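LC-Est1C (Uncultured organism, PDB 3WYD) probably hydrolyses carboxylic ester bonds as an esterase, with its chain built on the alpha/beta-hydrolase fold. Local coordinates at residues 31-37 against 104-108; 22-26 against 96-100; 135-141 against 155-161. All coordinates share one frame; numbering follows the deposited sequence.

Contact 1 of 3, residues 31-37 against 104-108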
loop_
_atom_site.group_PDB
_atom_site.type_symbol
_atom_site.label_atom_id
_atom_site.label_comp_id
_atom_site.label_asym_id
_atom_site.label_seq_id
_atom_site.Cartn_x
_atom_site.Cartn_y
_atom_site.Cartn_z
ATOM N N TYR A 31 -21.284 11.362 -23.961
ATOM C CA TYR A 31 -20.319 12.449 -24.132
ATOM C C TYR A 31 -20.074 12.733 -25.616
ATOM O O TYR A 31 -19.744 11.832 -26.385
ATOM C CB TYR A 31 -18.990 12.151 -23.409
ATOM C CG TYR A 31 -17.940 13.236 -23.585
ATOM C CD1 TYR A 31 -17.881 14.334 -22.718
ATOM C CD2 TYR A 31 -17.009 13.168 -24.609
ATOM C CE1 TYR A 31 -16.949 15.331 -22.901
ATOM C CE2 TYR A 31 -16.034 14.144 -24.780
ATOM C CZ TYR A 31 -16.005 15.234 -23.910
ATOM O OH TYR A 31 -15.061 16.208 -24.121
ATOM N N ASP A 32 -20.264 13.981 -26.033
ATOM C CA ASP A 32 -19.961 14.329 -27.422
ATOM C C ASP A 32 -19.041 15.527 -27.590
ATOM O O ASP A 32 -18.909 16.064 -28.688
ATOM C CB ASP A 32 -21.242 14.515 -28.247
ATOM C CG ASP A 32 -22.116 15.646 -27.740
ATOM O OD1 ASP A 32 -21.636 16.455 -26.922
ATOM O OD2 ASP A 32 -23.290 15.742 -28.174
ATOM N N GLY A 33 -18.420 15.966 -26.505
ATOM C CA GLY A 33 -17.528 17.116 -26.564
ATOM C C GLY A 33 -18.215 18.469 -26.574
ATOM O O GLY A 33 -17.529 19.493 -26.586
ATOM N N THR A 34 -19.544 18.489 -26.477
ATOM C CA THR A 34 -20.321 19.744 -26.497
ATOM C C THR A 34 -20.642 20.292 -25.103
ATOM O O THR A 34 -21.027 21.461 -24.969
ATOM C CB THR A 34 -21.670 19.646 -27.311
ATOM O OG1 THR A 34 -22.653 18.873 -26.610
ATOM C CG2 THR A 34 -21.460 19.090 -28.731
ATOM N N LYS A 35 -20.560 19.435 -24.078
ATOM C CA LYS A 35 -21.017 19.780 -22.724
ATOM C C LYS A 35 -19.971 19.254 -21.739
ATOM O O LYS A 35 -19.373 18.202 -21.969
ATOM C CB LYS A 35 -22.363 19.119 -22.388
ATOM C CG LYS A 35 -23.558 19.542 -23.252
ATOM C CD LYS A 35 -24.889 19.335 -22.499
ATOM C CE LYS A 35 -25.026 17.909 -21.947
ATOM N NZ LYS A 35 -25.194 17.859 -20.458
ATOM N N ALA A 36 -19.641 20.067 -20.741
ATOM C CA ALA A 36 -18.765 19.633 -19.666
ATOM C C ALA A 36 -19.372 18.452 -18.908
ATOM O O ALA A 36 -20.558 18.431 -18.562
ATOM C CB ALA A 36 -18.486 20.809 -18.720
ATOM N N PHE A 37 -18.501 17.477 -18.611
ATOM C CA PHE A 37 -18.856 16.274 -17.877
ATOM C C PHE A 37 -18.113 16.231 -16.530
ATOM O O PHE A 37 -16.982 16.767 -16.412
ATOM C CB PHE A 37 -18.486 15.025 -18.700
ATOM C CG PHE A 37 -19.624 14.478 -19.544
ATOM C CD1 PHE A 37 -20.421 15.320 -20.300
ATOM C CD2 PHE A 37 -19.917 13.130 -19.535
ATOM C CE1 PHE A 37 -21.511 14.826 -21.013
ATOM C CE2 PHE A 37 -21.039 12.631 -20.215
ATOM C CZ PHE A 37 -21.807 13.484 -20.987
ATOM N N TYR A 104 -10.610 16.549 -22.681
ATOM C CA TYR A 104 -12.051 16.421 -22.573
ATOM C C TYR A 104 -12.602 17.681 -21.932
ATOM O O TYR A 104 -11.865 18.324 -21.169
ATOM C CB TYR A 104 -12.405 15.201 -21.671
ATOM C CG TYR A 104 -12.021 13.888 -22.315
ATOM C CD1 TYR A 104 -12.921 13.269 -23.172
ATOM C CD2 TYR A 104 -10.706 13.435 -22.275
ATOM C CE1 TYR A 104 -12.543 12.164 -23.899
ATOM C CE2 TYR A 104 -10.304 12.310 -23.020
ATOM C CZ TYR A 104 -11.256 11.689 -23.804
ATOM O OH TYR A 104 -10.886 10.588 -24.558
ATOM N N LYS A 105 -13.895 17.945 -22.137
ATOM C CA LYS A 105 -14.572 19.044 -21.450
ATOM C C LYS A 105 -14.983 18.599 -20.071
ATOM O O LYS A 105 -15.962 17.884 -19.917
ATOM C CB LYS A 105 -15.807 19.541 -22.213
ATOM C CG LYS A 105 -15.450 20.267 -23.504
ATOM C CD LYS A 105 -16.668 20.970 -24.069
ATOM C CE LYS A 105 -17.008 22.223 -23.268
ATOM N NZ LYS A 105 -16.178 23.384 -23.720
ATOM N N ILE A 106 -14.207 19.012 -19.079
ATOM C CA ILE A 106 -14.480 18.578 -17.709
ATOM C C ILE A 106 -14.996 19.751 -16.880
ATOM O O ILE A 106 -14.417 20.847 -16.902
ATOM C CB ILE A 106 -13.197 18.035 -17.016
ATOM C CG1 ILE A 106 -12.571 16.881 -17.806
ATOM C CG2 ILE A 106 -13.469 17.668 -15.548
ATOM C CD1 ILE A 106 -13.550 15.750 -18.090
ATOM N N ASP A 107 -16.079 19.522 -16.159
ATOM C CA ASP A 107 -16.652 20.534 -15.241
ATOM C C ASP A 107 -15.722 20.700 -14.031
ATOM O O ASP A 107 -15.523 19.778 -13.272
ATOM C CB ASP A 107 -18.024 20.034 -14.769
ATOM C CG ASP A 107 -18.739 21.000 -13.884
ATOM O OD1 ASP A 107 -18.086 21.889 -13.288
ATOM O OD2 ASP A 107 -19.969 20.839 -13.719
ATOM N N PRO A 108 -15.125 21.881 -13.861
ATOM C CA PRO A 108 -14.128 22.086 -12.806
ATOM C C PRO A 108 -14.719 21.923 -11.395
ATOM O O PRO A 108 -13.974 21.666 -10.441
ATOM C CB PRO A 108 -13.644 23.540 -13.044
ATOM C CG PRO A 108 -14.666 24.164 -13.914
ATOM C CD PRO A 108 -15.353 23.075 -14.700
#

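Contact 2 of 3, residues 22-26 against 96-100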
loop_
_atom_site.group_PDB
_atom_site.type_symbol
_atom_site.label_atom_id
_atom_site.label_comp_id
_atom_site.label_asym_id
_atom_site.label_seq_id
_atom_site.Cartn_x
_atom_site.Cartn_y
_atom_site.Cartn_z
ATOM N N PRO A 22 0.882 5.705 -17.270
ATOM C CA PRO A 22 -0.254 5.157 -18.020
ATOM C C PRO A 22 -1.536 5.146 -17.197
ATOM O O PRO A 22 -1.509 5.223 -15.962
ATOM C CB PRO A 22 0.197 3.737 -18.369
ATOM C CG PRO A 22 1.164 3.377 -17.330
ATOM C CD PRO A 22 1.834 4.655 -16.876
ATOM N N TYR A 23 -2.648 5.336 -17.875
ATOM C CA TYR A 23 -3.923 5.291 -17.202
ATOM C C TYR A 23 -4.966 4.748 -18.142
ATOM O O TYR A 23 -4.710 4.640 -19.362
ATOM C CB TYR A 23 -4.313 6.666 -16.642
ATOM C CG TYR A 23 -4.487 7.752 -17.670
ATOM C CD1 TYR A 23 -3.393 8.478 -18.118
ATOM C CD2 TYR A 23 -5.727 8.120 -18.094
ATOM C CE1 TYR A 23 -3.556 9.583 -18.970
ATOM C CE2 TYR A 23 -5.909 9.175 -18.952
ATOM C CZ TYR A 23 -4.811 9.902 -19.380
ATOM O OH TYR A 23 -5.008 10.939 -20.265
ATOM N N ARG A 24 -6.103 4.326 -17.606
ATOM C CA ARG A 24 -7.246 3.908 -18.401
ATOM C C ARG A 24 -8.336 4.941 -18.275
ATOM O O ARG A 24 -8.472 5.598 -17.239
ATOM C CB ARG A 24 -7.788 2.539 -17.953
ATOM C CG ARG A 24 -6.843 1.388 -18.252
ATOM C CD ARG A 24 -6.984 0.930 -19.716
ATOM N NE ARG A 24 -8.361 0.746 -20.201
ATOM C CZ ARG A 24 -9.069 -0.378 -20.112
ATOM N NH1 ARG A 24 -8.588 -1.447 -19.491
ATOM N NH2 ARG A 24 -10.273 -0.460 -20.664
ATOM N N LEU A 25 -9.117 5.089 -19.322
ATOM C CA LEU A 25 -10.165 6.066 -19.368
ATOM C C LEU A 25 -11.492 5.405 -19.749
ATOM O O LEU A 25 -11.535 4.545 -20.649
ATOM C CB LEU A 25 -9.776 7.140 -20.375
ATOM C CG LEU A 25 -10.345 8.536 -20.251
ATOM C CD1 LEU A 25 -10.002 9.248 -18.956
ATOM C CD2 LEU A 25 -9.746 9.290 -21.439
ATOM N N TYR A 26 -12.561 5.706 -19.016
ATOM C CA TYR A 26 -13.917 5.403 -19.478
ATOM C C TYR A 26 -14.630 6.667 -19.877
ATOM O O TYR A 26 -14.702 7.617 -19.104
ATOM C CB TYR A 26 -14.764 4.702 -18.397
ATOM C CG TYR A 26 -16.115 4.262 -18.957
ATOM C CD1 TYR A 26 -16.209 3.103 -19.724
ATOM C CD2 TYR A 26 -17.233 5.086 -18.871
ATOM C CE1 TYR A 26 -17.422 2.735 -20.310
ATOM C CE2 TYR A 26 -18.436 4.743 -19.467
ATOM C CZ TYR A 26 -18.508 3.566 -20.214
ATOM O OH TYR A 26 -19.706 3.221 -20.812
ATOM N N VAL A 96 -2.316 13.046 -14.653
ATOM C CA VAL A 96 -3.439 12.409 -15.327
ATOM C C VAL A 96 -4.667 13.302 -15.345
ATOM O O VAL A 96 -5.279 13.524 -16.398
ATOM C CB VAL A 96 -3.800 11.064 -14.671
ATOM C CG1 VAL A 96 -5.118 10.521 -15.235
ATOM C CG2 VAL A 96 -2.652 10.090 -14.831
ATOM N N ILE A 97 -4.971 13.943 -14.206
ATOM C CA ILE A 97 -6.099 14.851 -14.155
ATOM C C ILE A 97 -5.914 15.985 -15.173
ATOM O O ILE A 97 -6.865 16.351 -15.861
ATOM C CB ILE A 97 -6.367 15.412 -12.706
ATOM C CG1 ILE A 97 -6.844 14.284 -11.768
ATOM C CG2 ILE A 97 -7.390 16.564 -12.729
ATOM C CD1 ILE A 97 -6.703 14.614 -10.250
ATOM N N ALA A 98 -4.707 16.565 -15.217
ATOM C CA ALA A 98 -4.480 17.732 -16.058
ATOM C C ALA A 98 -4.582 17.326 -17.520
ATOM O O ALA A 98 -5.223 18.034 -18.303
ATOM C CB ALA A 98 -3.127 18.386 -15.750
ATOM N N GLU A 99 -4.075 16.153 -17.860
ATOM C CA GLU A 99 -4.196 15.703 -19.254
ATOM C C GLU A 99 -5.663 15.469 -19.643
ATOM O O GLU A 99 -6.118 15.847 -20.714
ATOM C CB GLU A 99 -3.395 14.447 -19.485
ATOM C CG GLU A 99 -3.381 14.019 -20.933
ATOM C CD GLU A 99 -2.416 12.879 -21.137
ATOM O OE1 GLU A 99 -1.216 13.152 -21.305
ATOM O OE2 GLU A 99 -2.849 11.712 -21.099
ATOM N N VAL A 100 -6.429 14.820 -18.768
ATOM C CA VAL A 100 -7.816 14.594 -19.077
ATOM C C VAL A 100 -8.556 15.925 -19.244
ATOM O O VAL A 100 -9.420 16.051 -20.102
ATOM C CB VAL A 100 -8.500 13.674 -18.010
ATOM C CG1 VAL A 100 -9.984 13.620 -18.203
ATOM C CG2 VAL A 100 -7.872 12.265 -18.057
#

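Contact 3 of 3, residues 135-141 against 155-161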
loop_
_atom_site.group_PDB
_atom_site.type_symbol
_atom_site.label_atom_id
_atom_site.label_comp_id
_atom_site.label_asym_id
_atom_site.label_seq_id
_atom_site.Cartn_x
_atom_site.Cartn_y
_atom_site.Cartn_z
ATOM N N ALA A 135 -14.227 17.922 -5.697
ATOM C CA ALA A 135 -15.565 18.308 -5.237
ATOM C C ALA A 135 -16.023 17.459 -4.058
ATOM O O ALA A 135 -16.690 17.951 -3.130
ATOM C CB ALA A 135 -16.565 18.219 -6.391
ATOM N N ALA A 136 -15.684 16.179 -4.086
ATOM C CA ALA A 136 -16.047 15.259 -3.013
ATOM C C ALA A 136 -15.152 14.029 -3.132
ATOM O O ALA A 136 -14.515 13.787 -4.190
ATOM C CB ALA A 136 -17.502 14.855 -3.169
ATOM N N LEU A 137 -15.045 13.289 -2.028
ATOM C CA LEU A 137 -14.119 12.154 -1.953
ATOM C C LEU A 137 -14.823 10.925 -1.421
ATOM O O LEU A 137 -15.750 11.043 -0.612
ATOM C CB LEU A 137 -12.957 12.448 -0.992
ATOM C CG LEU A 137 -12.183 13.735 -1.270
ATOM C CD1 LEU A 137 -11.285 14.016 -0.052
ATOM C CD2 LEU A 137 -11.350 13.621 -2.520
ATOM N N ALA A 138 -14.353 9.724 -1.781
ATOM C CA ALA A 138 -14.897 8.485 -1.199
ATOM C C ALA A 138 -13.770 7.459 -0.996
ATOM O O ALA A 138 -13.588 6.528 -1.807
ATOM C CB ALA A 138 -16.023 7.921 -2.092
ATOM N N PRO A 139 -13.023 7.590 0.105
ATOM C CA PRO A 139 -12.038 6.535 0.423
ATOM C C PRO A 139 -12.663 5.269 0.996
ATOM O O PRO A 139 -13.504 5.325 1.943
ATOM C CB PRO A 139 -11.119 7.207 1.455
ATOM C CG PRO A 139 -12.015 8.251 2.091
ATOM C CD PRO A 139 -13.001 8.708 1.060
ATOM N N VAL A 140 -12.228 4.130 0.459
ATOM C CA VAL A 140 -12.777 2.824 0.850
ATOM C C VAL A 140 -11.659 1.940 1.429
ATOM O O VAL A 140 -10.662 1.686 0.746
ATOM C CB VAL A 140 -13.411 2.134 -0.383
ATOM C CG1 VAL A 140 -13.989 0.771 0.018
ATOM C CG2 VAL A 140 -14.541 3.046 -0.962
ATOM N N ALA A 141 -11.828 1.508 2.681
ATOM C CA ALA A 141 -10.874 0.626 3.370
ATOM C C ALA A 141 -9.473 1.223 3.366
ATOM O O ALA A 141 -8.462 0.536 3.202
ATOM C CB ALA A 141 -10.919 -0.827 2.783
ATOM N N ILE A 155 -14.550 19.668 1.927
ATOM C CA ILE A 155 -14.826 18.648 0.901
ATOM C C ILE A 155 -15.702 17.542 1.492
ATOM O O ILE A 155 -15.268 16.850 2.415
ATOM C CB ILE A 155 -13.520 18.020 0.384
ATOM C CG1 ILE A 155 -12.563 19.147 -0.092
ATOM C CG2 ILE A 155 -13.820 17.027 -0.762
ATOM C CD1 ILE A 155 -11.221 18.603 -0.544
ATOM N N PRO A 156 -16.925 17.380 0.977
ATOM C CA PRO A 156 -17.801 16.319 1.537
ATOM C C PRO A 156 -17.220 14.929 1.234
ATOM O O PRO A 156 -16.783 14.659 0.096
ATOM C CB PRO A 156 -19.132 16.514 0.801
ATOM C CG PRO A 156 -19.097 17.937 0.334
ATOM C CD PRO A 156 -17.612 18.241 0.018
ATOM N N GLN A 157 -17.250 14.063 2.239
ATOM C CA GLN A 157 -16.566 12.797 2.149
ATOM C C GLN A 157 -17.532 11.673 2.490
ATOM O O GLN A 157 -18.262 11.746 3.491
ATOM C CB GLN A 157 -15.407 12.786 3.134
ATOM C CG GLN A 157 -14.284 13.740 2.652
ATOM C CD GLN A 157 -13.288 14.087 3.743
ATOM O OE1 GLN A 157 -12.705 13.208 4.364
ATOM N NE2 GLN A 157 -13.202 15.378 4.078
ATOM N N LEU A 158 -17.525 10.616 1.683
ATOM C CA LEU A 158 -18.134 9.344 2.001
ATOM C C LEU A 158 -17.048 8.335 2.314
ATOM O O LEU A 158 -16.161 8.119 1.479
ATOM C CB LEU A 158 -18.911 8.856 0.764
ATOM C CG LEU A 158 -19.494 7.443 0.947
ATOM C CD1 LEU A 158 -20.712 7.528 1.882
ATOM C CD2 LEU A 158 -19.944 6.854 -0.362
ATOM N N VAL A 159 -17.062 7.801 3.524
ATOM C CA VAL A 159 -16.023 6.900 3.980
ATOM C C VAL A 159 -16.642 5.518 4.148
ATOM O O VAL A 159 -17.683 5.405 4.742
ATOM C CB VAL A 159 -15.448 7.350 5.322
ATOM C CG1 VAL A 159 -14.344 6.380 5.804
ATOM C CG2 VAL A 159 -14.856 8.779 5.190
ATOM N N VAL A 160 -15.989 4.484 3.603
ATOM C CA VAL A 160 -16.501 3.092 3.707
ATOM C C VAL A 160 -15.440 2.213 4.314
ATOM O O VAL A 160 -14.255 2.320 3.947
ATOM C CB VAL A 160 -16.859 2.554 2.337
ATOM C CG1 VAL A 160 -17.292 1.092 2.426
ATOM C CG2 VAL A 160 -17.938 3.392 1.683
ATOM N N HIS A 161 -15.795 1.415 5.332
ATOM C CA HIS A 161 -14.811 0.469 5.866
ATOM C C HIS A 161 -15.547 -0.694 6.461
ATOM O O HIS A 161 -16.599 -0.507 7.073
ATOM C CB HIS A 161 -13.940 1.125 6.977
ATOM C CG HIS A 161 -12.525 0.630 7.039
ATOM N ND1 HIS A 161 -11.454 1.462 6.796
ATOM C CD2 HIS A 161 -12.007 -0.600 7.273
ATOM C CE1 HIS A 161 -10.325 0.786 6.951
ATOM N NE2 HIS A 161 -10.634 -0.485 7.181
#

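Contact 1 of 3, residues 31-37 against 104-108
Tyr31 reaches across to the backbone of Lys105 and the ring of Tyr104, at the point where helix 88-103 of the alpha/beta-hydrolase fold gives way to a short strand, 106-107, that runs parallel to the beginning of strand 37-43. With CG anti to the backbone N (chi1 179°), the ring of Tyr31 is carried toward the other segment, and its hydroxyl accepts a hydrogen bond from Lys105 N at 2.9 Å, almost straight at 169°. A tyrosine suits this place: the phenol oxygen takes up the amide just past the helix, while the ring packs. Its CE2 lies 3.6 Å from Tyr104 CD1, the rings being inclined to each other by 53°, neither stacked nor edge-to-face; Ile72 touches both side chains. On its CD1 side the Tyr31 ring meets Phe37, with Tyr31 CD1 over one face of the Phe37 ring and Phe37 CD1 at the edge of the Tyr31 ring, in its plane.

Two backbone bonds form the parallel bridge of Phe37 with Ile106: Phe37 N gives to Lys105 O, and Asp107 N gives to Phe37 O, each at 2.9 Å. Ala36, small enough to let the chains close up, brings its CB to 3.7 Å from Asp107 N. The loop before it is pinned by an Asx turn, in which Asp32 OD1 accepts from both the amide and the hydroxyl of Thr34, with Gly33 between them at positive phi. Lys105, nearly straight at chi2, lays CD 3.0 Å from Gly33 O; the bends at chi3 and chi4 beyond it then turn the ammonium group off this loop.

Contact 2 of 3, residues 22-26 against 96-100
The ring of Tyr23 has one face laid against Val96: CG1 of the valine stands over its centre, 3.7 Å from the centroid and 11° off the normal, a clear CH-pi contact. At the ring's edge, in its plane, lies Glu99 OE2, which accepts a hydrogen bond from Tyr23 OH. The modelled separation of Tyr23 OH and Glu99 OE2, 2.4 Å, is very short, so its exact length is doubtful. The carboxylate is turned 42° from the ring, and its side chain, extended beyond CG, spans from the helix to the phenol oxygen.

Tyr23 holds CG between its backbone N and carbonyl carbon, which swings the ring toward the helix. A second branched residue meets the ring obliquely: Val100 CG2 is 3.8 Å from Tyr23 CE2 and equally far from Leu25 CD1. Three and four residues on from Val96, Glu99 and Val100 come round to the same side of the helix, so the valines pack on the ring and the acid meets its hydroxyl; tyrosine offers both an apolar face and a polar end.

Strand 23-26 is the antiparallel edge strand of the sheet and pairs with 72-76, whose Ala74 also touches Leu25 and Val96. The axes of 96-100 and strand 23-26 pass 10.9 Å apart, crossing at -42°, while Val100 of helix 88-103 continues inward onto Leu39 of strand 37-43.

Contact 3 of 3, residues 135-141 against 155-161
Leu137 is gripped on both its backbone groups: its N gives to Pro156 O, and its O takes Leu158 N at 2.9 Å. Farther along, Pro139 O accepts from Val160 N, and Ala141 N closes the ladder on Val160 O at 2.9 Å. Pro139 has no N-H to offer Leu158 O, which Ala138 CA meets instead at 3.0 Å, a CA-H...O contact.

These bonds zip up two neighbouring parallel strands, 136-140 and 157-162, in the central sheet of the alpha/beta-hydrolase fold.

Apolar side chains sort to the two faces. Leu137 CG meets Ile155 CG2 at 3.7 Å, and Leu137 lies alongside Gln157, on the face packed by helix 118-129, where Trp124 takes up the amide oxygen of Gln157. The glutamine NE2 turns back to Ile155 O, so oxygen and nitrogen of this buried amide both have a partner. Ala138 and Leu158 look toward helix 205-213; a small alanine leaves room for Val208 and Phe212. Val140 and Val160 share a rotamer and point the same way, so Val140 CG2 rests against Val160 CB at 4.1 Å.

The one aromatic contact is CH-pi: Ala141 CA sits over a face of His161, 3.7 Å from the centroid. Ala141 lies near the probable nucleophile elbow, and the His161 side chain touches the probable Ser117-His197-Asp165 triad. Both imidazole nitrogens are occupied, ND1 by Ser173 OG and NE2 by Val168 O.

How the contacts relate
Contacts 1 and 2 lie at the same flank of the sheet and share a continuous piece of chain: helix 88-103 runs into the 104-108 turn, and Tyr104 CE2 packs on Leu25 CD2 at 3.5 Å. Contact 3 stands apart, its centre about 24 and 21 Å from their centres. The surface contact 1 mixes a minimal parallel bridge with a phenol-to-amide bond; the partly buried contact 2 relies wholly on side chains, a ring and valines with a carboxylate at the ring's edge; the buried contact 3, a backbone ladder flanked mostly by small and branched apolar residues, with a buried amide and imidazole, joins two inner strands of the sheet whose edge strand takes part in contact 2.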